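Local structure of TetR family transcriptional regulator (Clostridium perfringens, 6AZH) at residues 61-65 and 99-103; 86-90 and 125-129; 129-134 and 147-152. The protein probably acts as a dimeric TetR-type transcriptional regulator, binding DNA through a helix-turn-helix domain and possibly controlling genes of fatty acid metabolism. One frame throughout, in Å; residues are numbered along the deposited sequence.

Interaction 1: 61-65 and 99-103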
ATOM      1  N   GLY A  61       7.885   1.375 -17.054  1.00 17.72           N
ATOM      2  CA  GLY A  61       6.841   2.177 -16.439  1.00 19.27           C
ATOM      3  C   GLY A  61       7.367   3.127 -15.384  1.00 19.94           C
ATOM      4  O   GLY A  61       6.792   4.200 -15.173  1.00 21.32           O
ATOM      5  N   LEU A  62       8.461   2.768 -14.714  1.00 17.28           N
ATOM      6  CA  LEU A  62       8.990   3.670 -13.699  1.00 18.42           C
ATOM      7  C   LEU A  62       9.838   4.788 -14.290  1.00 25.42           C
ATOM      8  O   LEU A  62      10.215   5.708 -13.551  1.00 23.30           O
ATOM      9  CB  LEU A  62       9.823   2.892 -12.679  1.00 20.52           C
ATOM     10  CG  LEU A  62       9.281   2.563 -11.289  1.00 27.45           C
ATOM     11  CD1 LEU A  62       7.829   3.018 -11.019  1.00 23.50           C
ATOM     12  CD2 LEU A  62       9.460   1.108 -11.023  1.00 27.21           C
ATOM     13  N   GLU A  63      10.137   4.740 -15.597  1.00 22.09           N
ATOM     14  CA  GLU A  63      10.966   5.778 -16.215  1.00 25.54           C
ATOM     15  C   GLU A  63      10.362   7.163 -16.027  1.00 21.92           C
ATOM     16  O   GLU A  63      11.068   8.115 -15.670  1.00 24.83           O
ATOM     17  CB  GLU A  63      11.160   5.480 -17.706  1.00 23.36           C
ATOM     18  CG  GLU A  63      12.041   4.274 -17.947  1.00 22.40           C
ATOM     19  CD  GLU A  63      12.202   3.932 -19.424  1.00 36.30           C
ATOM     20  OE1 GLU A  63      11.607   4.634 -20.266  1.00 35.70           O
ATOM     21  OE2 GLU A  63      12.919   2.949 -19.735  1.00 29.94           O
ATOM     22  N   ILE A  64       9.057   7.305 -16.283  1.00 21.94           N
ATOM     23  CA  ILE A  64       8.430   8.617 -16.169  1.00 23.57           C
ATOM     24  C   ILE A  64       8.420   9.078 -14.713  1.00 23.55           C
ATOM     25  O   ILE A  64       8.486  10.279 -14.444  1.00 22.61           O
ATOM     26  CB  ILE A  64       7.015   8.600 -16.794  1.00 25.94           C
ATOM     27  CG1 ILE A  64       6.400  10.008 -16.869  1.00 26.90           C
ATOM     28  CG2 ILE A  64       6.085   7.667 -16.040  1.00 25.53           C
ATOM     29  CD1 ILE A  64       7.098  10.953 -17.816  1.00 29.25           C
ATOM     30  N   TRP A  65       8.366   8.147 -13.755  1.00 23.68           N
ATOM     31  CA  TRP A  65       8.417   8.535 -12.344  1.00 22.87           C
ATOM     32  C   TRP A  65       9.770   9.154 -12.002  1.00 23.65           C
ATOM     33  O   TRP A  65       9.840  10.243 -11.415  1.00 20.60           O
ATOM     34  CB  TRP A  65       8.119   7.325 -11.454  1.00 22.00           C
ATOM     35  CG  TRP A  65       6.686   6.853 -11.575  1.00 21.51           C
ATOM     36  CD1 TRP A  65       6.157   6.081 -12.569  1.00 24.93           C
ATOM     37  CD2 TRP A  65       5.599   7.164 -10.688  1.00 22.49           C
ATOM     38  NE1 TRP A  65       4.817   5.879 -12.355  1.00 17.38           N
ATOM     39  CE2 TRP A  65       4.446   6.541 -11.208  1.00 27.93           C
ATOM     40  CE3 TRP A  65       5.491   7.923  -9.510  1.00 25.73           C
ATOM     41  CZ2 TRP A  65       3.199   6.629 -10.580  1.00 24.06           C
ATOM     42  CZ3 TRP A  65       4.252   8.012  -8.888  1.00 26.53           C
ATOM     43  CH2 TRP A  65       3.125   7.374  -9.425  1.00 25.34           C
ATOM     44  N   ALA A  99      -3.759   1.358 -13.340  1.00 19.16           N
ATOM     45  CA  ALA A  99      -3.512  -0.069 -13.525  1.00 20.46           C
ATOM     46  C   ALA A  99      -2.058  -0.414 -13.221  1.00 19.31           C
ATOM     47  O   ALA A  99      -1.771  -1.379 -12.494  1.00 17.93           O
ATOM     48  CB  ALA A  99      -3.892  -0.493 -14.948  1.00 21.73           C
ATOM     49  N   PHE A 100      -1.125   0.372 -13.768  1.00 17.40           N
ATOM     50  CA  PHE A 100       0.295   0.146 -13.516  1.00 18.60           C
ATOM     51  C   PHE A 100       0.603   0.164 -12.024  1.00 18.94           C
ATOM     52  O   PHE A 100       1.339  -0.696 -11.521  1.00 18.10           O
ATOM     53  CB  PHE A 100       1.136   1.199 -14.255  1.00 18.18           C
ATOM     54  CG  PHE A 100       2.603   1.133 -13.935  1.00 18.53           C
ATOM     55  CD1 PHE A 100       3.428   0.237 -14.572  1.00 19.06           C
ATOM     56  CD2 PHE A 100       3.164   1.984 -13.004  1.00 19.90           C
ATOM     57  CE1 PHE A 100       4.805   0.157 -14.259  1.00 22.45           C
ATOM     58  CE2 PHE A 100       4.511   1.923 -12.705  1.00 20.07           C
ATOM     59  CZ  PHE A 100       5.335   1.011 -13.325  1.00 20.45           C
ATOM     60  N   PHE A 101       0.057   1.140 -11.297  1.00 16.68           N
ATOM     61  CA  PHE A 101       0.387   1.258  -9.883  1.00 19.78           C
ATOM     62  C   PHE A 101      -0.169   0.091  -9.074  1.00 19.32           C
ATOM     63  O   PHE A 101       0.491  -0.385  -8.147  1.00 19.44           O
ATOM     64  CB  PHE A 101      -0.116   2.590  -9.331  1.00 19.80           C
ATOM     65  CG  PHE A 101       0.633   3.039  -8.126  1.00 23.00           C
ATOM     66  CD1 PHE A 101       1.858   3.670  -8.263  1.00 30.71           C
ATOM     67  CD2 PHE A 101       0.131   2.807  -6.858  1.00 24.87           C
ATOM     68  CE1 PHE A 101       2.559   4.085  -7.157  1.00 27.04           C
ATOM     69  CE2 PHE A 101       0.831   3.220  -5.741  1.00 27.43           C
ATOM     70  CZ  PHE A 101       2.049   3.848  -5.893  1.00 26.94           C
ATOM     71  N   LYS A 102      -1.363  -0.402  -9.429  1.00 20.91           N
ATOM     72  CA  LYS A 102      -1.911  -1.599  -8.786  1.00 24.28           C
ATOM     73  C   LYS A 102      -1.034  -2.819  -9.039  1.00 22.62           C
ATOM     74  O   LYS A 102      -0.824  -3.646  -8.137  1.00 20.91           O
ATOM     75  CB  LYS A 102      -3.319  -1.876  -9.305  1.00 24.72           C
ATOM     76  CG  LYS A 102      -4.361  -0.886  -8.839  1.00 28.79           C
ATOM     77  CD  LYS A 102      -5.673  -1.161  -9.550  1.00 33.53           C
ATOM     78  CE  LYS A 102      -6.643  -0.034  -9.338  1.00 37.71           C
ATOM     79  NZ  LYS A 102      -7.713  -0.113 -10.361  1.00 37.67           N
HETATM   80  N   MSE A 103      -0.568  -2.978 -10.276  1.00 19.03           N
HETATM   81  CA  MSE A 103       0.355  -4.037 -10.625  1.00 22.90           C
HETATM   82  C   MSE A 103       1.578  -3.999  -9.707  1.00 22.25           C
HETATM   83  O   MSE A 103       1.980  -5.030  -9.160  1.00 18.31           O
HETATM   84  CB  MSE A 103       0.780  -3.890 -12.078  1.00 21.34           C
HETATM   85  CG  MSE A 103       2.162  -4.428 -12.356  1.00 27.70           C
HETATM   86 SE   MSE A 103       2.570  -4.314 -14.198  0.71 22.06          SE
HETATM   87  CE  MSE A 103       2.992  -2.578 -14.133  1.00 34.82           C
TER
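Trp65 NE1 lies 4.0 Å from Phe100 CE2, a packing contact only, since no hydrogen bond joins 61-65 to 99-103; the one backbone hydrogen bond held wholly inside these segments, Met103 N to Ala99 O, is 3.0 Å and belongs to the turn carrying Phe100 and Phe101. The contact itself is apolar and largely aromatic. Phe100, with CG anti to its backbone nitrogen (chi1 174°), sends its ring straight at the other helix. There it meets main chain: CE1 comes to 3.6 Å from Gly61 CA, and CZ lies equally near the carbonyl carbon. Gly61, lacking a side chain, lets the ring come this close to the backbone. Leu62 places CD1 in the plane of the same ring, at its edge, 3.9 Å from Phe100 CE2. Trp65 completes an aromatic cluster. Its five-membered ring is tilted only 27° from the Phe100 ring, but the two are slid apart and barely overlap. The six-membered ring meets Phe101 obliquely, with planes at 33° and Trp65 CZ2 4.0 Å from Phe101 CD1. Helix 50-74, which in this family links the DNA-binding and regulatory parts, thus meets helix 98-106 here, and the segments cross steeply over an aromatic and aliphatic interface. Helix 147-165 packs Leu158 against both Trp65 and Phe101, helix 79-96 adds Leu93 and Leu94, and helix 6-26 reaches selenomethionine Met103 through Ile16 and Phe19.

Interaction 2: 86-90 and 125-129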
ATOM      1  N   LEU A  86       5.903  17.951  -5.665  1.00 20.43           N
ATOM      2  CA  LEU A  86       6.004  16.493  -5.624  1.00 17.22           C
ATOM      3  C   LEU A  86       4.637  15.848  -5.408  1.00 20.77           C
ATOM      4  O   LEU A  86       4.267  14.898  -6.113  1.00 20.53           O
ATOM      5  CB  LEU A  86       6.986  16.082  -4.519  1.00 19.40           C
ATOM      6  CG  LEU A  86       6.949  14.592  -4.141  1.00 22.22           C
ATOM      7  CD1 LEU A  86       7.571  13.798  -5.248  1.00 17.61           C
ATOM      8  CD2 LEU A  86       7.701  14.348  -2.826  1.00 19.62           C
ATOM      9  N   PHE A  87       3.860  16.366  -4.445  1.00 21.05           N
ATOM     10  CA  PHE A  87       2.559  15.774  -4.157  1.00 20.74           C
ATOM     11  C   PHE A  87       1.645  15.875  -5.366  1.00 21.01           C
ATOM     12  O   PHE A  87       0.961  14.908  -5.722  1.00 20.34           O
ATOM     13  CB  PHE A  87       1.912  16.455  -2.946  1.00 18.72           C
ATOM     14  CG  PHE A  87       2.750  16.425  -1.717  1.00 19.00           C
ATOM     15  CD1 PHE A  87       3.619  15.376  -1.473  1.00 25.33           C
ATOM     16  CD2 PHE A  87       2.688  17.469  -0.803  1.00 17.52           C
ATOM     17  CE1 PHE A  87       4.409  15.363  -0.337  1.00 25.31           C
ATOM     18  CE2 PHE A  87       3.470  17.457   0.343  1.00 23.28           C
ATOM     19  CZ  PHE A  87       4.326  16.402   0.577  1.00 22.39           C
ATOM     20  N   LYS A  88       1.656  17.029  -6.035  1.00 17.93           N
ATOM     21  CA  LYS A  88       0.823  17.220  -7.212  1.00 19.18           C
ATOM     22  C   LYS A  88       1.239  16.274  -8.331  1.00 17.42           C
ATOM     23  O   LYS A  88       0.396  15.590  -8.921  1.00 18.52           O
ATOM     24  CB  LYS A  88       0.909  18.672  -7.675  1.00 22.10           C
ATOM     25  CG  LYS A  88       0.225  18.939  -8.992  1.00 25.19           C
ATOM     26  CD  LYS A  88       0.468  20.389  -9.413  1.00 34.34           C
ATOM     27  CE  LYS A  88      -0.627  20.889 -10.331  1.00 37.40           C
ATOM     28  NZ  LYS A  88      -0.748  20.059 -11.557  1.00 36.33           N
HETATM   29  N   MSE A  89       2.539  16.210  -8.621  1.00 15.89           N
HETATM   30  CA  MSE A  89       3.065  15.335  -9.670  1.00 20.10           C
HETATM   31  C   MSE A  89       2.698  13.861  -9.408  1.00 19.69           C
HETATM   32  O   MSE A  89       2.257  13.162 -10.329  1.00 19.39           O
HETATM   33  CB  MSE A  89       4.589  15.501  -9.779  1.00 21.82           C
HETATM   34  CG  MSE A  89       5.289  14.618 -10.830  1.00 22.00           C
HETATM   35 SE   MSE A  89       5.644  12.776 -10.192  1.00 29.74          SE
HETATM   36  CE  MSE A  89       7.276  13.111  -9.165  1.00 20.92           C
ATOM     37  N   GLN A  90       2.869  13.399  -8.162  1.00 19.37           N
ATOM     38  CA  GLN A  90       2.688  11.971  -7.871  1.00 21.74           C
ATOM     39  C   GLN A  90       1.233  11.556  -8.001  1.00 18.96           C
ATOM     40  O   GLN A  90       0.933  10.483  -8.540  1.00 16.86           O
ATOM     41  CB  GLN A  90       3.183  11.630  -6.462  1.00 22.45           C
ATOM     42  CG  GLN A  90       4.676  11.659  -6.287  1.00 22.31           C
ATOM     43  CD  GLN A  90       5.135  11.021  -4.979  1.00 22.85           C
ATOM     44  OE1 GLN A  90       6.223  10.458  -4.913  1.00 27.75           O
ATOM     45  NE2 GLN A  90       4.305  11.102  -3.943  1.00 20.15           N
ATOM     46  N   TYR A 125      13.475   5.356  -6.424  1.00 24.31           N
ATOM     47  CA  TYR A 125      12.573   6.498  -6.512  1.00 24.03           C
ATOM     48  C   TYR A 125      12.466   7.220  -5.172  1.00 22.02           C
ATOM     49  O   TYR A 125      12.541   8.454  -5.113  1.00 24.85           O
ATOM     50  CB  TYR A 125      11.190   6.050  -6.995  1.00 25.50           C
ATOM     51  CG  TYR A 125      10.176   7.171  -7.033  1.00 21.67           C
ATOM     52  CD1 TYR A 125      10.100   8.026  -8.127  1.00 23.54           C
ATOM     53  CD2 TYR A 125       9.303   7.389  -5.974  1.00 21.26           C
ATOM     54  CE1 TYR A 125       9.192   9.044  -8.166  1.00 24.49           C
ATOM     55  CE2 TYR A 125       8.389   8.417  -6.009  1.00 25.12           C
ATOM     56  CZ  TYR A 125       8.339   9.242  -7.111  1.00 24.95           C
ATOM     57  OH  TYR A 125       7.429  10.276  -7.156  1.00 24.63           O
ATOM     58  N   ILE A 126      12.287   6.469  -4.080  1.00 21.70           N
ATOM     59  CA  ILE A 126      12.097   7.090  -2.766  1.00 21.99           C
ATOM     60  C   ILE A 126      13.340   7.869  -2.336  1.00 23.76           C
ATOM     61  O   ILE A 126      13.235   8.870  -1.613  1.00 24.17           O
ATOM     62  CB  ILE A 126      11.685   6.012  -1.738  1.00 21.57           C
ATOM     63  CG1 ILE A 126      10.288   5.489  -2.069  1.00 19.33           C
ATOM     64  CG2 ILE A 126      11.707   6.550  -0.295  1.00 21.35           C
ATOM     65  CD1 ILE A 126       9.872   4.299  -1.256  1.00 20.20           C
ATOM     66  N   GLU A 127      14.526   7.460  -2.799  1.00 22.99           N
ATOM     67  CA  GLU A 127      15.738   8.206  -2.465  1.00 23.29           C
ATOM     68  C   GLU A 127      15.706   9.624  -3.017  1.00 24.30           C
ATOM     69  O   GLU A 127      16.315  10.528  -2.434  1.00 23.98           O
ATOM     70  CB  GLU A 127      16.975   7.467  -2.979  1.00 27.86           C
ATOM     71  CG  GLU A 127      17.382   6.310  -2.087  1.00 30.53           C
ATOM     72  CD  GLU A 127      18.313   5.332  -2.779  1.00 34.79           C
ATOM     73  OE1 GLU A 127      18.671   5.567  -3.956  1.00 36.06           O
ATOM     74  OE2 GLU A 127      18.678   4.326  -2.138  1.00 36.95           O
ATOM     75  N   GLY A 128      15.025   9.843  -4.143  1.00 19.20           N
ATOM     76  CA  GLY A 128      14.851  11.208  -4.619  1.00 25.50           C
ATOM     77  C   GLY A 128      14.038  12.052  -3.653  1.00 24.01           C
ATOM     78  O   GLY A 128      14.367  13.215  -3.405  1.00 26.62           O
ATOM     79  N   ILE A 129      12.966  11.474  -3.093  1.00 21.97           N
ATOM     80  CA  ILE A 129      12.191  12.158  -2.060  1.00 19.11           C
ATOM     81  C   ILE A 129      13.069  12.467  -0.855  1.00 20.57           C
ATOM     82  O   ILE A 129      13.013  13.567  -0.292  1.00 19.72           O
ATOM     83  CB  ILE A 129      10.958  11.319  -1.651  1.00 20.15           C
ATOM     84  CG1 ILE A 129      10.004  11.111  -2.842  1.00 19.75           C
ATOM     85  CG2 ILE A 129      10.216  11.976  -0.454  1.00 17.71           C
ATOM     86  CD1 ILE A 129       8.906  10.056  -2.583  1.00 25.17           C
TER
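Tyr125, Ile129 and Gln90 carry most of this contact between two roughly antiparallel helices whose segment axes come no closer than 13.3 Å, a gap spanned by long side chains. Tyr125 points its ring at helix 79-96, CG anti to the backbone nitrogen (chi1 177°), and its hydroxyl donates a short hydrogen bond of 2.6 Å from OH to Gln90 OE1. The hydroxyl sits in the carbonyl plane on a lone pair of OE1, with a C=O...O angle of 114°. Amide and phenol planes are 22° apart, and the amide oxygen lies at the ring edge, 3.2 Å from Tyr125 CE2. Gln90 gets there with a chain extended beyond CG. Ile129 closes in on the acceptor with its CD1, 3.6 Å from Gln90 OE1, while its CG1 packs 4.0 Å from Leu86 CD2, the two side chains crossing at about a right angle. Selenomethionine Met89, bent at its second and third torsions, brings its methyl CE to 3.5 Å from Tyr125 OH. Leu69 of helix 50-74 touches both Leu86 and Tyr125, and Leu158 of helix 147-165 lies against Gln90. A neutral, directional bond set among methyl groups results: it satisfies a buried phenol and a buried amide oxygen without bringing charge into the core, and helps set the rotation of the amide.

Interaction 3: 129-134 and 147-152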
ATOM      1  N   ILE A 129      12.966  11.474  -3.093  1.00 21.97           N
ATOM      2  CA  ILE A 129      12.191  12.158  -2.060  1.00 19.11           C
ATOM      3  C   ILE A 129      13.069  12.467  -0.855  1.00 20.57           C
ATOM      4  O   ILE A 129      13.013  13.567  -0.292  1.00 19.72           O
ATOM      5  CB  ILE A 129      10.958  11.319  -1.651  1.00 20.15           C
ATOM      6  CG1 ILE A 129      10.004  11.111  -2.842  1.00 19.75           C
ATOM      7  CG2 ILE A 129      10.216  11.976  -0.454  1.00 17.71           C
ATOM      8  CD1 ILE A 129       8.906  10.056  -2.583  1.00 25.17           C
ATOM      9  N   GLU A 130      13.896  11.503  -0.437  1.00 21.26           N
ATOM     10  CA  GLU A 130      14.801  11.752   0.684  1.00 21.71           C
ATOM     11  C   GLU A 130      15.715  12.930   0.399  1.00 18.82           C
ATOM     12  O   GLU A 130      15.981  13.748   1.290  1.00 23.22           O
ATOM     13  CB  GLU A 130      15.632  10.511   0.994  1.00 19.07           C
ATOM     14  CG  GLU A 130      14.772   9.343   1.434  1.00 24.56           C
ATOM     15  CD  GLU A 130      15.549   8.070   1.682  1.00 32.41           C
ATOM     16  OE1 GLU A 130      16.795   8.113   1.673  1.00 36.50           O
ATOM     17  OE2 GLU A 130      14.898   7.024   1.883  1.00 35.75           O
ATOM     18  N   ARG A 131      16.196  13.049  -0.841  1.00 20.03           N
ATOM     19  CA  ARG A 131      17.094  14.154  -1.166  1.00 23.63           C
ATOM     20  C   ARG A 131      16.404  15.505  -1.000  1.00 23.20           C
ATOM     21  O   ARG A 131      17.007  16.447  -0.480  1.00 23.97           O
ATOM     22  CB  ARG A 131      17.641  13.993  -2.583  1.00 24.35           C
ATOM     23  CG  ARG A 131      18.595  12.803  -2.728  1.00 25.15           C
ATOM     24  CD  ARG A 131      19.350  12.853  -4.032  1.00 25.19           C
ATOM     25  NE  ARG A 131      18.495  12.542  -5.171  1.00 27.32           N
ATOM     26  CZ  ARG A 131      18.257  11.305  -5.610  1.00 29.03           C
ATOM     27  NH1 ARG A 131      18.809  10.260  -5.008  1.00 29.65           N
ATOM     28  NH2 ARG A 131      17.467  11.114  -6.654  1.00 27.98           N
ATOM     29  N   ILE A 132      15.148  15.627  -1.440  1.00 21.58           N
ATOM     30  CA  ILE A 132      14.433  16.890  -1.259  1.00 22.19           C
ATOM     31  C   ILE A 132      14.229  17.172   0.222  1.00 22.73           C
ATOM     32  O   ILE A 132      14.404  18.313   0.682  1.00 19.96           O
ATOM     33  CB  ILE A 132      13.099  16.882  -2.028  1.00 22.86           C
ATOM     34  CG1 ILE A 132      13.349  16.692  -3.529  1.00 26.70           C
ATOM     35  CG2 ILE A 132      12.295  18.180  -1.771  1.00 19.09           C
ATOM     36  CD1 ILE A 132      12.092  16.382  -4.304  1.00 21.85           C
ATOM     37  N   LEU A 133      13.874  16.138   1.000  1.00 18.89           N
ATOM     38  CA  LEU A 133      13.657  16.338   2.432  1.00 19.78           C
ATOM     39  C   LEU A 133      14.934  16.790   3.121  1.00 21.02           C
ATOM     40  O   LEU A 133      14.901  17.679   3.980  1.00 21.03           O
ATOM     41  CB  LEU A 133      13.125  15.060   3.084  1.00 16.77           C
ATOM     42  CG  LEU A 133      11.717  14.640   2.639  1.00 20.35           C
ATOM     43  CD1 LEU A 133      11.377  13.231   3.160  1.00 20.80           C
ATOM     44  CD2 LEU A 133      10.655  15.642   3.059  1.00 18.96           C
ATOM     45  N   LYS A 134      16.074  16.199   2.754  1.00 21.72           N
ATOM     46  CA  LYS A 134      17.336  16.597   3.377  1.00 24.50           C
ATOM     47  C   LYS A 134      17.618  18.078   3.144  1.00 23.03           C
ATOM     48  O   LYS A 134      17.992  18.809   4.072  1.00 23.56           O
ATOM     49  CB  LYS A 134      18.485  15.748   2.841  1.00 29.72           C
ATOM     50  CG  LYS A 134      19.804  16.027   3.532  1.00 26.65           C
ATOM     51  CD  LYS A 134      20.907  15.099   3.013  1.00 36.95           C
ATOM     52  CE  LYS A 134      22.085  15.068   3.988  1.00 42.33           C
ATOM     53  NZ  LYS A 134      23.141  14.110   3.547  1.00 56.99           N
ATOM     54  N   ILE A 147      14.404  10.904   8.131  1.00 21.38           N
ATOM     55  CA  ILE A 147      14.157  11.259   6.736  1.00 18.90           C
ATOM     56  C   ILE A 147      13.642  10.062   5.945  1.00 21.63           C
ATOM     57  O   ILE A 147      12.692  10.178   5.163  1.00 21.10           O
ATOM     58  CB  ILE A 147      15.438  11.817   6.102  1.00 21.32           C
ATOM     59  CG1 ILE A 147      15.743  13.195   6.681  1.00 24.31           C
ATOM     60  CG2 ILE A 147      15.286  11.889   4.604  1.00 25.15           C
ATOM     61  CD1 ILE A 147      17.061  13.793   6.176  1.00 28.89           C
ATOM     62  N   SER A 148      14.299   8.912   6.096  1.00 22.25           N
ATOM     63  CA  SER A 148      13.873   7.719   5.372  1.00 21.78           C
ATOM     64  C   SER A 148      12.459   7.308   5.768  1.00 22.68           C
ATOM     65  O   SER A 148      11.644   6.949   4.908  1.00 22.17           O
ATOM     66  CB  SER A 148      14.849   6.579   5.619  1.00 27.98           C
ATOM     67  OG  SER A 148      16.063   6.809   4.927  1.00 33.07           O
ATOM     68  N   LEU A 149      12.160   7.332   7.065  1.00 20.92           N
ATOM     69  CA  LEU A 149      10.806   7.036   7.515  1.00 21.40           C
ATOM     70  C   LEU A 149       9.809   7.996   6.881  1.00 21.52           C
ATOM     71  O   LEU A 149       8.765   7.573   6.375  1.00 19.33           O
ATOM     72  CB  LEU A 149      10.736   7.105   9.045  1.00 20.13           C
ATOM     73  CG  LEU A 149       9.406   6.730   9.691  1.00 21.80           C
ATOM     74  CD1 LEU A 149       9.029   5.311   9.289  1.00 28.93           C
ATOM     75  CD2 LEU A 149       9.463   6.837  11.212  1.00 25.17           C
ATOM     76  N   LEU A 150      10.119   9.298   6.897  1.00 17.50           N
ATOM     77  CA  LEU A 150       9.214  10.279   6.303  1.00 17.20           C
ATOM     78  C   LEU A 150       9.058  10.054   4.802  1.00 19.14           C
ATOM     79  O   LEU A 150       7.937  10.044   4.280  1.00 20.75           O
ATOM     80  CB  LEU A 150       9.715  11.697   6.582  1.00 16.82           C
ATOM     81  CG  LEU A 150       8.845  12.810   6.001  1.00 19.74           C
ATOM     82  CD1 LEU A 150       7.391  12.665   6.461  1.00 18.37           C
ATOM     83  CD2 LEU A 150       9.400  14.173   6.419  1.00 17.65           C
ATOM     84  N   ALA A 151      10.174   9.859   4.091  1.00 16.59           N
ATOM     85  CA  ALA A 151      10.089   9.675   2.644  1.00 19.77           C
ATOM     86  C   ALA A 151       9.223   8.474   2.293  1.00 19.96           C
ATOM     87  O   ALA A 151       8.466   8.512   1.317  1.00 17.97           O
ATOM     88  CB  ALA A 151      11.477   9.514   2.036  1.00 19.35           C
ATOM     89  N   HIS A 152       9.308   7.399   3.081  1.00 19.28           N
ATOM     90  CA  HIS A 152       8.439   6.259   2.799  1.00 21.37           C
ATOM     91  C   HIS A 152       6.982   6.585   3.089  1.00 18.56           C
ATOM     92  O   HIS A 152       6.092   6.081   2.401  1.00 20.79           O
ATOM     93  CB  HIS A 152       8.876   5.037   3.603  1.00 19.58           C
ATOM     94  CG  HIS A 152      10.013   4.299   2.976  1.00 25.51           C
ATOM     95  ND1 HIS A 152      11.305   4.771   3.007  1.00 27.18           N
ATOM     96  CD2 HIS A 152      10.047   3.144   2.271  1.00 24.16           C
ATOM     97  CE1 HIS A 152      12.095   3.925   2.365  1.00 28.62           C
ATOM     98  NE2 HIS A 152      11.357   2.929   1.911  1.00 23.83           N
TER
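Glu130 is a knob among Ile147, Ser148, Ala151 and His152, with its CG 3.4 Å from Ala151 CB. The small alanine permits close approach, the CA atoms of Glu130 and Ala151 being 5.5 Å apart. Flanking it, Ile129 CG2 packs 3.7 Å from Ala151 CB. Leu133 CD1 lies 3.8 Å from Leu150 CG and also touches Ala151, while Ile147 CG2 fits over Glu130 CB and CD1 reaches Lys134. Beyond CG the Glu130 chain runs extended, so its carboxylate arrives beside Ser148, whose OG gives OE2 a weak hydrogen bond of 3.3 Å. The stronger partner of OE2 is Arg168 of the second subunit, in a salt bridge. Further out, His152 ND1 donates to Ser148 O at 2.9 Å from 37° above the carbonyl plane, while His152 N reaches that oxygen from the opposite face. The oxygen is thus gripped twice; the ND1 bond steadies the imidazole, which meets the ring of Tyr164 of the second subunit. Apolar packing joins helices 113-138 and 147-165 within the chain, whereas the carboxylate at the end of the Glu130 knob reaches the dimer interface; its charge is probably balanced by Arg168 of the second subunit.

Overall arrangement
Interactions 1 and 2 have centres about 13 Å apart and touch where Trp65 packs on Tyr125 and Gln90. Their segments alternate along the chain, so helices 50-74, 79-96, 98-106 and 113-138 are interlaced. Interaction 3 comes after interaction 2 in sequence and shares Ile129 and helix 113-138 with it, centres about 9 Å apart; its centre is about 21 Å from that of interaction 1, with nearest atoms about 8 Å apart. The three thus run from the connection to the DNA-binding helices, through the interior of the regulatory domain, to the subunit interface. A continuous packed path of this kind is consistent with the coupling between effector binding and DNA release seen in TetR relatives.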